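PDB 6JXG: beta-glucosidase, which probably hydrolyses terminal, non-reducing beta-D-glucosyl residues with release of beta-D-glucose, as a secreted family 3 glycoside hydrolase of cellulose degradation. Local coordinates for residues 64-69 and 304-309; 245-250 and 261-266; 376-381 and 480-485; 571-576 and 633-638. All blocks are in the same frame, centred on the assembly; numbering follows the deposited sequence.

How the interactions relate
All four contacts are buried where they touch, although interactions 1 and 2 each carry a glycan sugar at their margin. Interaction 2 lies in the N-terminal, barrel-type region, to which segment 64-69 of interaction 1 also belongs, and is nested inside the loop closed by interaction 1; interaction 1 rests on two indoles and interaction 2 on one, with no direct hydrogen bond between the segments of either. Interaction 3 lies in the family 3 C-terminal region, at the end of a strand, and adds a bridging water to its packing. Interaction 4 joins that region to the fibronectin type III-like region and alone has a direct hydrogen bond across. Its centre is about 26 Å from that of interaction 3.

Interaction 1 of 4, residues 64-69 and 304-309; sequences RFVQNV and VTWSSW. With NAG (2-acetamido-2-deoxy-beta-D-glucopyranose), chain B.
Val66 sets its CG2 methyl on the indole of Trp306, 3.6 Å from Trp306 CE3 and over the face of the six-membered ring, 15° off the normal, which makes a CH-pi contact. With chi1 at -177°, Val66 CG1 lies anti to the backbone N and CG2 is left as the branch that meets the ring. The other face of the same indole is covered by Val304 CG1, so that the ring is held between two valine methyls.

Phe65 forms a second patch. Phe65 CB is 3.7 Å from Ser308 O, and Phe65 CD2 is 3.8 Å from Ser308 CB. Farther along the ring, Phe65 CE2 comes within 4.1 Å of Trp309 CZ3, the two aromatic planes being inclined at 54°. Ser308 CB also lies over the face of the Trp309 ring, and thus touches both aromatics.

Around this shell, Arg64 CG lies over one face of the Phe65 ring, toward its rim. Ser307 OG accepts from Trp309 N at 3.2 Å, forming an ST turn. The indole nitrogens of Trp306 and Trp309 donate to the carbonyls of Leu101 and Gly37, and Ser308 OG is hydrogen-bonded to Pro38 O and Gln57 NE2. Beyond the contact, Asn68 ND2 is bonded covalently to C1 of the N-linked sugar, whose C8 packs 3.8 Å from Gln67 CB.

The loop after strand 55-57 and the loop after helix 278-294 are therefore joined directly by apolar and aromatic surfaces, while the polar ends of the indoles and of Ser308 are satisfied by the surrounding chain.

Interaction 2 of 4, residues 245-250 and 261-266; sequences AGLDVA and YLWGSN. With NAG (2-acetamido-2-deoxy-beta-D-glucopyranose), chain C.
Trp263 brings the benzo end of its indole up to residues 247-250, the side chains of Leu247 and Ala250 both lying on one side of its plane, and this one side chain makes nearly all of the contact. The apolar part comes from two residues: Leu247 CG lies 3.7 Å from Trp263 CH2, and Ala250 CB lies 3.8 Å from Trp263 CE3. Leu247 CG is anti to the backbone N (chi1 -178°), a choice that carries its branch to the indole, and its CD2 methyl also touches Trp263 CH2.

Backbone carbonyls meet the rim of the ring. Leu247 O approaches Trp263 CH2 to 3.4 Å and Asp248 O approaches Trp263 CZ3 to 3.6 Å, both near the indole plane, so the oxygens face the C-H edge and not the pi cloud.

A helix ends in one segment and another begins in the second. Gly246, with positive phi, closes helix 239-245 in a Schellman motif, and Gly264 is the N-cap residue of helix 265-272; the indole thus spans the connection between two successive helices of the barrel-type N-terminal region.

Among the polar interactions, Trp263 NE1 donates to Thr239 O in the first of these helices. Asp248, whose CB points away from Trp263, makes salt bridges with Lys220 and Arg280 and accepts from Val229 N. At the other end, Asn266 ND2 gives a nearly straight bond to Tyr261 O, 2.9 Å long with an angle of 171° at the hydrogen. That bond fixes the amide rotation and leaves Asn266 OD1 to accept from O6 of the nearby N-acetylglucosamine at 3.0 Å.

Interaction 3 of 4, residues 376-381 and 480-485; sequences TGHLAM and VINSVG
A water bridges Leu379 and Asn482, donating to Leu379 O at 2.9 Å and, weakly, to Asn482 OD1 at 3.3 Å. The other end of the same amide meets His378, with Asn482 ND2 3.3 Å from His378 CE1. ND2 comes in at the edge of the imidazole, near its plane, while the ring and amide planes stand 90° apart. His378 CG is anti to its backbone N (chi1 -167°), and this turns the end of the ring toward the strand although its CB does not point there.

Leu379 packs its CD2 methyl against the strand backbone, 3.5 Å from Asn482 O. Asp358 organises the polar groups: its carboxylate accepts from Asn482 ND2 and Leu379 N, and its backbone O accepts from His378 ND1. With both nitrogens engaged, the second by Ser511 OG, the imidazole is held against rotation.

Loop 376-381 packs against the C-terminal end of strand 477-483, in the mainly parallel six-stranded sheet of the alpha/beta sandwich characteristic of the family 3 C-terminal domain. This strand runs between the parallel strands 431-438 and 498-503; Leu379 also touches Thr437 of the former, and Ser511 begins helix 511-519.

Interaction 4 of 4, residues 571-576 and 633-638; sequences FEFGYG and QLYIGL
Gln633 reaches across to Gly574, its NE2 donating to Gly574 O at 3.0 Å in an almost straight bond (177°). The donor lies in the carbonyl plane on a lone pair, and the acceptor in the glutamine amide plane. Gln633 CG stands anti to the carbonyl carbon (chi1 -60°) and the chain is extended beyond it, so the amide is delivered at full length; its OE1 lies 3.5 Å from Gly574 CA.

Tyr635, two residues along the same face of the strand, donates from OH to Gln633 OE1 at 2.5 Å, a length to be read with caution; Gln633 OE1 lies at the edge of the Tyr635 ring, in its plane.

Gly574 occupies the third position of a type II beta turn, closed by Tyr575 N to Glu572 O at 3.0 Å. The turn belongs to the family 3 C-terminal region, strand 628-637 to the antiparallel sheet of the fibronectin type III-like region.

Phe573 CG is anti to the backbone N (chi1 176°), which swings the ring beside Tyr635: Phe573 CD2 and CE2 each lie 3.4 Å from Tyr635 OH, the hydroxyl meeting the ring edge. Phe573 also stacks on Tyr559 and meets Trp82 of the N-terminal region.

Interaction 1 of 4, residues 64-69 and 304-309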
# COMPACT_ATOMS: atom_id res chain seq x y z
N ARG A 64 7.39 14.08 0.97
CA ARG A 64 8.74 13.98 0.43
C ARG A 64 9.45 15.38 0.43
O ARG A 64 8.81 16.42 0.26
CB ARG A 64 8.66 13.43 -0.97
CG ARG A 64 9.99 12.97 -1.55
CD ARG A 64 9.73 12.49 -2.99
NE ARG A 64 11.01 12.15 -3.58
CZ ARG A 64 11.25 12.02 -4.90
NH1 ARG A 64 10.30 12.20 -5.81
NH2 ARG A 64 12.48 11.73 -5.28
N PHE A 65 10.74 15.35 0.72
CA PHE A 65 11.72 16.47 0.67
C PHE A 65 11.62 17.42 1.89
O PHE A 65 12.64 17.87 2.43
CB PHE A 65 11.64 17.28 -0.66
CG PHE A 65 11.95 16.48 -1.91
CD1 PHE A 65 13.20 15.93 -2.12
CD2 PHE A 65 11.02 16.32 -2.91
CE1 PHE A 65 13.52 15.21 -3.26
CE2 PHE A 65 11.37 15.61 -4.08
CZ PHE A 65 12.61 15.07 -4.25
N VAL A 66 10.42 17.78 2.29
CA VAL A 66 10.22 18.78 3.33
C VAL A 66 10.67 18.29 4.72
O VAL A 66 10.44 17.14 5.11
CB VAL A 66 8.73 19.17 3.36
CG1 VAL A 66 8.44 20.25 4.37
CG2 VAL A 66 8.28 19.60 2.00
N GLN A 67 11.33 19.17 5.46
CA GLN A 67 11.78 18.85 6.77
C GLN A 67 10.63 18.99 7.79
O GLN A 67 9.57 19.63 7.51
CB GLN A 67 13.00 19.70 7.16
CG GLN A 67 14.17 19.63 6.24
CD GLN A 67 14.58 18.20 6.04
OE1 GLN A 67 14.87 17.53 7.00
NE2 GLN A 67 14.52 17.69 4.79
N ASN A 68 10.86 18.38 8.96
CA ASN A 68 9.89 18.44 10.07
C ASN A 68 8.54 17.92 9.65
O ASN A 68 7.52 18.50 9.96
CB ASN A 68 9.73 19.86 10.57
CG ASN A 68 10.70 20.20 11.63
OD1 ASN A 68 11.12 19.33 12.43
ND2 ASN A 68 11.12 21.46 11.66
N VAL A 69 8.57 16.75 8.99
CA VAL A 69 7.38 16.01 8.70
C VAL A 69 7.54 14.57 9.30
O VAL A 69 8.60 14.19 9.75
CB VAL A 69 7.14 15.92 7.18
CG1 VAL A 69 7.07 17.30 6.57
CG2 VAL A 69 8.21 15.09 6.50
N VAL A 304 2.12 27.56 0.24
CA VAL A 304 3.40 26.87 0.28
C VAL A 304 4.47 27.92 0.57
O VAL A 304 4.54 28.90 -0.18
CB VAL A 304 3.66 26.20 -1.09
CG1 VAL A 304 5.09 25.71 -1.20
CG2 VAL A 304 2.64 25.04 -1.24
N THR A 305 5.29 27.74 1.62
CA THR A 305 6.39 28.68 1.96
C THR A 305 7.74 27.99 1.96
O THR A 305 8.74 28.46 2.51
CB THR A 305 6.10 29.37 3.32
OG1 THR A 305 6.22 28.44 4.39
CG2 THR A 305 4.63 29.97 3.32
N TRP A 306 7.79 26.82 1.35
CA TRP A 306 8.97 26.01 1.35
C TRP A 306 9.31 25.59 -0.12
O TRP A 306 8.51 25.85 -1.05
CB TRP A 306 8.78 24.72 2.18
CG TRP A 306 7.51 24.05 1.91
CD1 TRP A 306 6.38 24.29 2.52
CD2 TRP A 306 7.24 23.09 0.89
NE1 TRP A 306 5.37 23.56 1.99
CE2 TRP A 306 5.89 22.79 0.97
CE3 TRP A 306 8.01 22.46 -0.09
CZ2 TRP A 306 5.27 21.91 0.11
CZ3 TRP A 306 7.37 21.54 -0.96
CH2 TRP A 306 6.07 21.23 -0.80
N SER A 307 10.46 24.99 -0.30
CA SER A 307 10.78 24.37 -1.61
C SER A 307 11.26 22.95 -1.44
O SER A 307 12.03 22.63 -0.52
CB SER A 307 11.89 25.20 -2.33
OG SER A 307 12.30 24.77 -3.62
N SER A 308 10.87 22.10 -2.40
CA SER A 308 11.47 20.75 -2.51
C SER A 308 12.95 20.77 -2.79
O SER A 308 13.64 19.77 -2.55
CB SER A 308 10.74 20.01 -3.64
OG SER A 308 9.35 19.75 -3.27
N TRP A 309 13.48 21.86 -3.35
CA TRP A 309 14.80 21.81 -3.99
C TRP A 309 15.85 22.62 -3.17
O TRP A 309 17.00 22.71 -3.56
CB TRP A 309 14.72 22.37 -5.42
CG TRP A 309 13.43 22.04 -6.10
CD1 TRP A 309 12.43 22.89 -6.45
CD2 TRP A 309 12.95 20.72 -6.40
NE1 TRP A 309 11.35 22.20 -6.97
CE2 TRP A 309 11.66 20.86 -7.00
CE3 TRP A 309 13.49 19.45 -6.30
CZ2 TRP A 309 10.91 19.80 -7.35
CZ3 TRP A 309 12.76 18.39 -6.71
CH2 TRP A 309 11.51 18.56 -7.25
C1 NAG B . 12.03 21.92 12.68
C2 NAG B . 13.06 22.96 12.25
C3 NAG B . 13.76 23.48 13.49
C4 NAG B . 12.71 24.09 14.39
C5 NAG B . 11.81 22.93 14.79
C6 NAG B . 10.73 23.24 15.82
C7 NAG B . 14.11 22.69 10.07
C8 NAG B . 15.14 22.02 9.21
N2 NAG B . 14.04 22.37 11.35
O3 NAG B . 14.67 24.46 13.07
O4 NAG B . 13.33 24.70 15.50
O5 NAG B . 11.15 22.54 13.61
O6 NAG B . 10.17 24.44 15.37
O7 NAG B . 13.37 23.53 9.60

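Interaction 2 of 4, residues 245-250 and 261-266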
# COMPACT_ATOMS: atom_id res chain seq x y z
N ALA A 245 -7.45 10.60 -25.03
CA ALA A 245 -7.59 9.39 -24.21
C ALA A 245 -8.23 9.64 -22.89
O ALA A 245 -8.73 8.72 -22.27
CB ALA A 245 -6.20 8.82 -23.94
N GLY A 246 -8.16 10.88 -22.43
CA GLY A 246 -8.77 11.30 -21.20
C GLY A 246 -7.83 11.75 -20.08
O GLY A 246 -8.24 11.81 -18.94
N LEU A 247 -6.58 12.04 -20.40
CA LEU A 247 -5.67 12.62 -19.45
C LEU A 247 -6.21 14.04 -19.12
O LEU A 247 -6.77 14.69 -20.00
CB LEU A 247 -4.27 12.71 -19.95
CG LEU A 247 -3.15 13.25 -19.07
CD1 LEU A 247 -2.97 12.30 -17.89
CD2 LEU A 247 -1.84 13.40 -19.82
N ASP A 248 -6.04 14.48 -17.87
CA ASP A 248 -6.47 15.84 -17.46
C ASP A 248 -5.35 16.76 -17.06
O ASP A 248 -5.47 17.99 -17.24
CB ASP A 248 -7.48 15.78 -16.35
CG ASP A 248 -8.71 14.94 -16.74
OD1 ASP A 248 -9.32 15.26 -17.81
OD2 ASP A 248 -9.06 13.99 -16.00
N VAL A 249 -4.28 16.22 -16.52
CA VAL A 249 -3.15 17.02 -16.10
C VAL A 249 -1.82 16.36 -16.47
O VAL A 249 -1.59 15.18 -16.17
CB VAL A 249 -3.13 17.21 -14.57
CG1 VAL A 249 -1.97 18.12 -14.13
CG2 VAL A 249 -4.45 17.80 -14.09
N ALA A 250 -0.95 17.14 -17.11
CA ALA A 250 0.34 16.64 -17.55
C ALA A 250 1.43 17.07 -16.60
O ALA A 250 1.71 18.26 -16.52
CB ALA A 250 0.67 17.12 -18.96
N TYR A 261 6.91 21.34 -23.85
CA TYR A 261 5.57 21.09 -23.29
C TYR A 261 4.62 20.55 -24.38
O TYR A 261 4.29 21.26 -25.36
CB TYR A 261 4.99 22.37 -22.66
CG TYR A 261 5.80 22.91 -21.54
CD1 TYR A 261 5.50 22.64 -20.22
CD2 TYR A 261 6.94 23.67 -21.82
CE1 TYR A 261 6.29 23.13 -19.20
CE2 TYR A 261 7.77 24.14 -20.82
CZ TYR A 261 7.43 23.92 -19.51
OH TYR A 261 8.27 24.44 -18.55
N LEU A 262 4.26 19.29 -24.24
CA LEU A 262 3.33 18.66 -25.23
C LEU A 262 1.96 19.26 -25.16
O LEU A 262 1.22 19.23 -26.13
CB LEU A 262 3.25 17.12 -25.02
CG LEU A 262 4.50 16.40 -25.51
CD1 LEU A 262 4.67 15.00 -24.96
CD2 LEU A 262 4.48 16.34 -27.03
N TRP A 263 1.63 19.84 -24.02
CA TRP A 263 0.36 20.59 -23.87
C TRP A 263 0.69 22.13 -23.87
O TRP A 263 1.34 22.56 -24.81
CB TRP A 263 -0.45 20.10 -22.70
CG TRP A 263 -1.24 18.86 -22.98
CD1 TRP A 263 -1.28 18.10 -24.14
CD2 TRP A 263 -2.11 18.17 -22.05
NE1 TRP A 263 -2.16 17.04 -24.01
CE2 TRP A 263 -2.64 17.04 -22.72
CE3 TRP A 263 -2.44 18.38 -20.73
CZ2 TRP A 263 -3.53 16.18 -22.10
CZ3 TRP A 263 -3.33 17.51 -20.11
CH2 TRP A 263 -3.92 16.46 -20.80
N GLY A 264 0.27 22.93 -22.90
CA GLY A 264 0.54 24.35 -23.02
C GLY A 264 -0.04 24.89 -24.36
O GLY A 264 -1.14 24.45 -24.81
N SER A 265 0.75 25.73 -25.04
CA SER A 265 0.39 26.26 -26.36
C SER A 265 0.22 25.16 -27.37
O SER A 265 -0.49 25.36 -28.30
CB SER A 265 1.49 27.10 -27.00
OG SER A 265 1.84 28.13 -26.19
N ASN A 266 0.99 24.09 -27.27
CA ASN A 266 0.75 22.95 -28.14
C ASN A 266 -0.66 22.36 -28.07
O ASN A 266 -1.20 22.03 -29.09
CB ASN A 266 1.74 21.84 -27.88
CG ASN A 266 2.92 21.91 -28.80
OD1 ASN A 266 2.78 22.21 -29.97
ND2 ASN A 266 4.10 21.67 -28.27
C1 NAG C . -2.22 19.97 -34.61
C2 NAG C . -1.31 19.35 -35.70
C3 NAG C . -0.33 18.38 -35.07
C4 NAG C . 0.34 18.98 -33.85
C5 NAG C . -0.68 19.59 -32.86
C6 NAG C . -0.05 20.30 -31.63
C7 NAG C . -2.40 19.17 -37.86
C8 NAG C . -3.17 18.29 -38.84
N2 NAG C . -2.02 18.59 -36.72
O3 NAG C . 0.66 17.95 -36.01
O4 NAG C . 1.08 17.90 -33.31
O5 NAG C . -1.46 20.56 -33.55
O6 NAG C . 0.93 21.19 -32.08
O7 NAG C . -2.19 20.37 -38.07

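Interaction 3 of 4, residues 376-381 and 480-485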
# COMPACT_ATOMS: atom_id res chain seq x y z
N THR A 376 21.53 0.27 4.34
CA THR A 376 22.67 0.43 5.25
C THR A 376 22.08 0.87 6.57
O THR A 376 21.24 1.78 6.63
CB THR A 376 23.64 1.50 4.73
OG1 THR A 376 24.13 1.04 3.48
CG2 THR A 376 24.83 1.63 5.67
N GLY A 377 22.52 0.26 7.66
CA GLY A 377 21.82 0.41 8.90
C GLY A 377 20.34 -0.03 8.88
O GLY A 377 19.89 -0.72 7.98
N HIS A 378 19.61 0.37 9.93
CA HIS A 378 18.22 0.04 10.12
C HIS A 378 17.35 0.42 8.95
O HIS A 378 17.40 1.53 8.50
CB HIS A 378 17.68 0.64 11.37
CG HIS A 378 16.37 0.05 11.73
ND1 HIS A 378 16.17 -1.31 11.79
CD2 HIS A 378 15.17 0.63 11.98
CE1 HIS A 378 14.90 -1.54 12.10
NE2 HIS A 378 14.28 -0.38 12.20
N LEU A 379 16.60 -0.56 8.45
CA LEU A 379 15.80 -0.37 7.29
C LEU A 379 14.35 -0.06 7.69
O LEU A 379 13.71 -0.93 8.32
CB LEU A 379 15.82 -1.62 6.40
CG LEU A 379 14.93 -1.56 5.16
CD1 LEU A 379 15.50 -0.55 4.16
CD2 LEU A 379 14.83 -2.87 4.47
N ALA A 380 13.83 1.11 7.26
CA ALA A 380 12.49 1.51 7.69
C ALA A 380 11.62 2.05 6.60
O ALA A 380 10.45 2.41 6.82
CB ALA A 380 12.58 2.48 8.85
N MET A 381 12.14 1.96 5.38
CA MET A 381 11.52 2.52 4.18
C MET A 381 12.31 1.88 2.98
O MET A 381 13.56 1.80 3.07
CB MET A 381 11.84 4.02 4.26
CG MET A 381 11.09 4.81 3.35
SD MET A 381 11.20 6.49 3.55
CE MET A 381 10.69 6.78 5.23
N VAL A 480 15.09 -11.18 13.85
CA VAL A 480 14.26 -10.01 13.43
C VAL A 480 14.51 -9.68 11.99
O VAL A 480 15.67 -9.41 11.64
CB VAL A 480 14.54 -8.79 14.31
CG1 VAL A 480 13.74 -7.58 13.84
CG2 VAL A 480 14.19 -9.16 15.72
N ILE A 481 13.44 -9.62 11.18
CA ILE A 481 13.58 -9.39 9.80
C ILE A 481 12.84 -8.13 9.42
O ILE A 481 11.63 -8.06 9.66
CB ILE A 481 13.01 -10.55 8.98
CG1 ILE A 481 13.67 -11.86 9.33
CG2 ILE A 481 13.21 -10.32 7.48
CD1 ILE A 481 13.17 -13.03 8.48
N ASN A 482 13.57 -7.15 8.85
CA ASN A 482 12.96 -5.94 8.28
C ASN A 482 13.01 -6.05 6.75
O ASN A 482 14.05 -5.80 6.15
CB ASN A 482 13.69 -4.68 8.81
CG ASN A 482 13.38 -4.38 10.24
OD1 ASN A 482 12.24 -3.90 10.60
ND2 ASN A 482 14.33 -4.66 11.10
N SER A 483 11.88 -6.42 6.10
CA SER A 483 11.85 -6.65 4.68
C SER A 483 10.66 -6.02 4.02
O SER A 483 9.56 -5.98 4.58
CB SER A 483 11.77 -8.16 4.40
OG SER A 483 11.59 -8.50 3.03
N VAL A 484 10.92 -5.54 2.80
CA VAL A 484 9.91 -4.97 1.90
C VAL A 484 8.93 -5.96 1.35
O VAL A 484 7.92 -5.56 0.77
CB VAL A 484 10.57 -4.21 0.73
CG1 VAL A 484 11.35 -3.05 1.30
CG2 VAL A 484 11.51 -5.11 -0.11
N GLY A 485 9.22 -7.27 1.48
CA GLY A 485 8.34 -8.26 0.91
C GLY A 485 8.76 -9.66 1.22
O GLY A 485 9.74 -9.83 1.92
O HOH W 1 11.27 -0.79 9.94

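Interaction 4 of 4, residues 571-576 and 633-638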
# COMPACT_ATOMS: atom_id res chain seq x y z
N PHE A 571 4.56 -20.00 5.13
CA PHE A 571 3.61 -19.23 5.94
C PHE A 571 2.61 -18.62 4.94
O PHE A 571 3.02 -17.93 4.00
CB PHE A 571 4.33 -18.16 6.72
CG PHE A 571 5.42 -18.70 7.62
CD1 PHE A 571 5.08 -19.53 8.67
CD2 PHE A 571 6.74 -18.34 7.43
CE1 PHE A 571 6.09 -20.04 9.54
CE2 PHE A 571 7.72 -18.81 8.29
CZ PHE A 571 7.39 -19.68 9.33
N GLU A 572 1.33 -18.96 5.13
CA GLU A 572 0.29 -18.54 4.24
C GLU A 572 -0.13 -17.08 4.42
O GLU A 572 0.06 -16.45 5.50
CB GLU A 572 -0.92 -19.47 4.41
CG GLU A 572 -1.64 -19.32 5.74
CD GLU A 572 -1.14 -20.20 6.89
OE1 GLU A 572 -0.03 -20.76 6.82
OE2 GLU A 572 -1.88 -20.28 7.89
N PHE A 573 -0.74 -16.54 3.38
CA PHE A 573 -1.45 -15.27 3.47
C PHE A 573 -2.39 -15.30 4.68
O PHE A 573 -3.12 -16.26 4.85
CB PHE A 573 -2.21 -15.02 2.18
CG PHE A 573 -3.08 -13.77 2.16
CD1 PHE A 573 -2.57 -12.51 1.75
CD2 PHE A 573 -4.40 -13.83 2.59
CE1 PHE A 573 -3.36 -11.37 1.74
CE2 PHE A 573 -5.20 -12.68 2.55
CZ PHE A 573 -4.68 -11.45 2.12
N GLY A 574 -2.33 -14.24 5.48
CA GLY A 574 -3.20 -14.09 6.65
C GLY A 574 -2.72 -14.76 7.90
O GLY A 574 -3.36 -14.70 8.95
N TYR A 575 -1.55 -15.40 7.81
CA TYR A 575 -0.93 -16.00 9.00
C TYR A 575 -0.20 -15.04 9.95
O TYR A 575 0.57 -14.11 9.57
CB TYR A 575 0.05 -17.11 8.53
CG TYR A 575 0.89 -17.72 9.61
CD1 TYR A 575 2.15 -17.25 9.84
CD2 TYR A 575 0.46 -18.86 10.30
CE1 TYR A 575 2.95 -17.84 10.78
CE2 TYR A 575 1.28 -19.46 11.23
CZ TYR A 575 2.52 -18.93 11.46
OH TYR A 575 3.37 -19.45 12.39
N GLY A 576 -0.36 -15.30 11.23
CA GLY A 576 0.43 -14.61 12.23
C GLY A 576 0.19 -15.26 13.58
O GLY A 576 -0.94 -15.66 13.83
N GLN A 633 -10.78 -13.67 9.81
CA GLN A 633 -10.81 -13.54 8.36
C GLN A 633 -11.92 -14.38 7.80
O GLN A 633 -12.14 -15.49 8.32
CB GLN A 633 -9.51 -13.97 7.72
CG GLN A 633 -8.36 -13.13 8.22
CD GLN A 633 -7.00 -13.77 8.06
OE1 GLN A 633 -6.70 -14.35 7.03
NE2 GLN A 633 -6.17 -13.63 9.08
N LEU A 634 -12.56 -13.84 6.76
CA LEU A 634 -13.60 -14.50 6.00
C LEU A 634 -13.17 -14.65 4.57
O LEU A 634 -12.89 -13.63 3.90
CB LEU A 634 -14.86 -13.64 5.96
CG LEU A 634 -16.24 -14.17 5.64
CD1 LEU A 634 -17.15 -13.23 4.91
CD2 LEU A 634 -16.41 -15.61 5.28
N TYR A 635 -13.21 -15.89 4.08
CA TYR A 635 -12.91 -16.30 2.69
C TYR A 635 -14.20 -16.95 2.11
O TYR A 635 -14.98 -17.67 2.82
CB TYR A 635 -11.72 -17.27 2.62
CG TYR A 635 -10.42 -16.67 3.11
CD1 TYR A 635 -9.53 -16.07 2.24
CD2 TYR A 635 -10.13 -16.62 4.47
CE1 TYR A 635 -8.35 -15.49 2.70
CE2 TYR A 635 -8.94 -16.03 4.93
CZ TYR A 635 -8.09 -15.42 4.05
OH TYR A 635 -6.94 -14.84 4.56
N ILE A 636 -14.47 -16.60 0.87
CA ILE A 636 -15.66 -17.07 0.18
C ILE A 636 -15.29 -17.94 -1.00
O ILE A 636 -14.34 -17.64 -1.74
CB ILE A 636 -16.50 -15.88 -0.24
CG1 ILE A 636 -17.02 -15.27 1.08
CG2 ILE A 636 -17.58 -16.28 -1.22
CD1 ILE A 636 -18.10 -14.27 0.92
N GLY A 637 -16.03 -19.03 -1.17
CA GLY A 637 -15.87 -19.90 -2.33
C GLY A 637 -17.12 -19.74 -3.14
O GLY A 637 -18.21 -19.72 -2.58
N LEU A 638 -16.99 -19.53 -4.44
CA LEU A 638 -18.17 -19.30 -5.26
C LEU A 638 -18.83 -20.61 -5.65
O LEU A 638 -18.19 -21.63 -5.77
CB LEU A 638 -17.74 -18.59 -6.54
CG LEU A 638 -17.81 -17.10 -6.72
CD1 LEU A 638 -18.14 -16.21 -5.50
CD2 LEU A 638 -16.59 -16.71 -7.51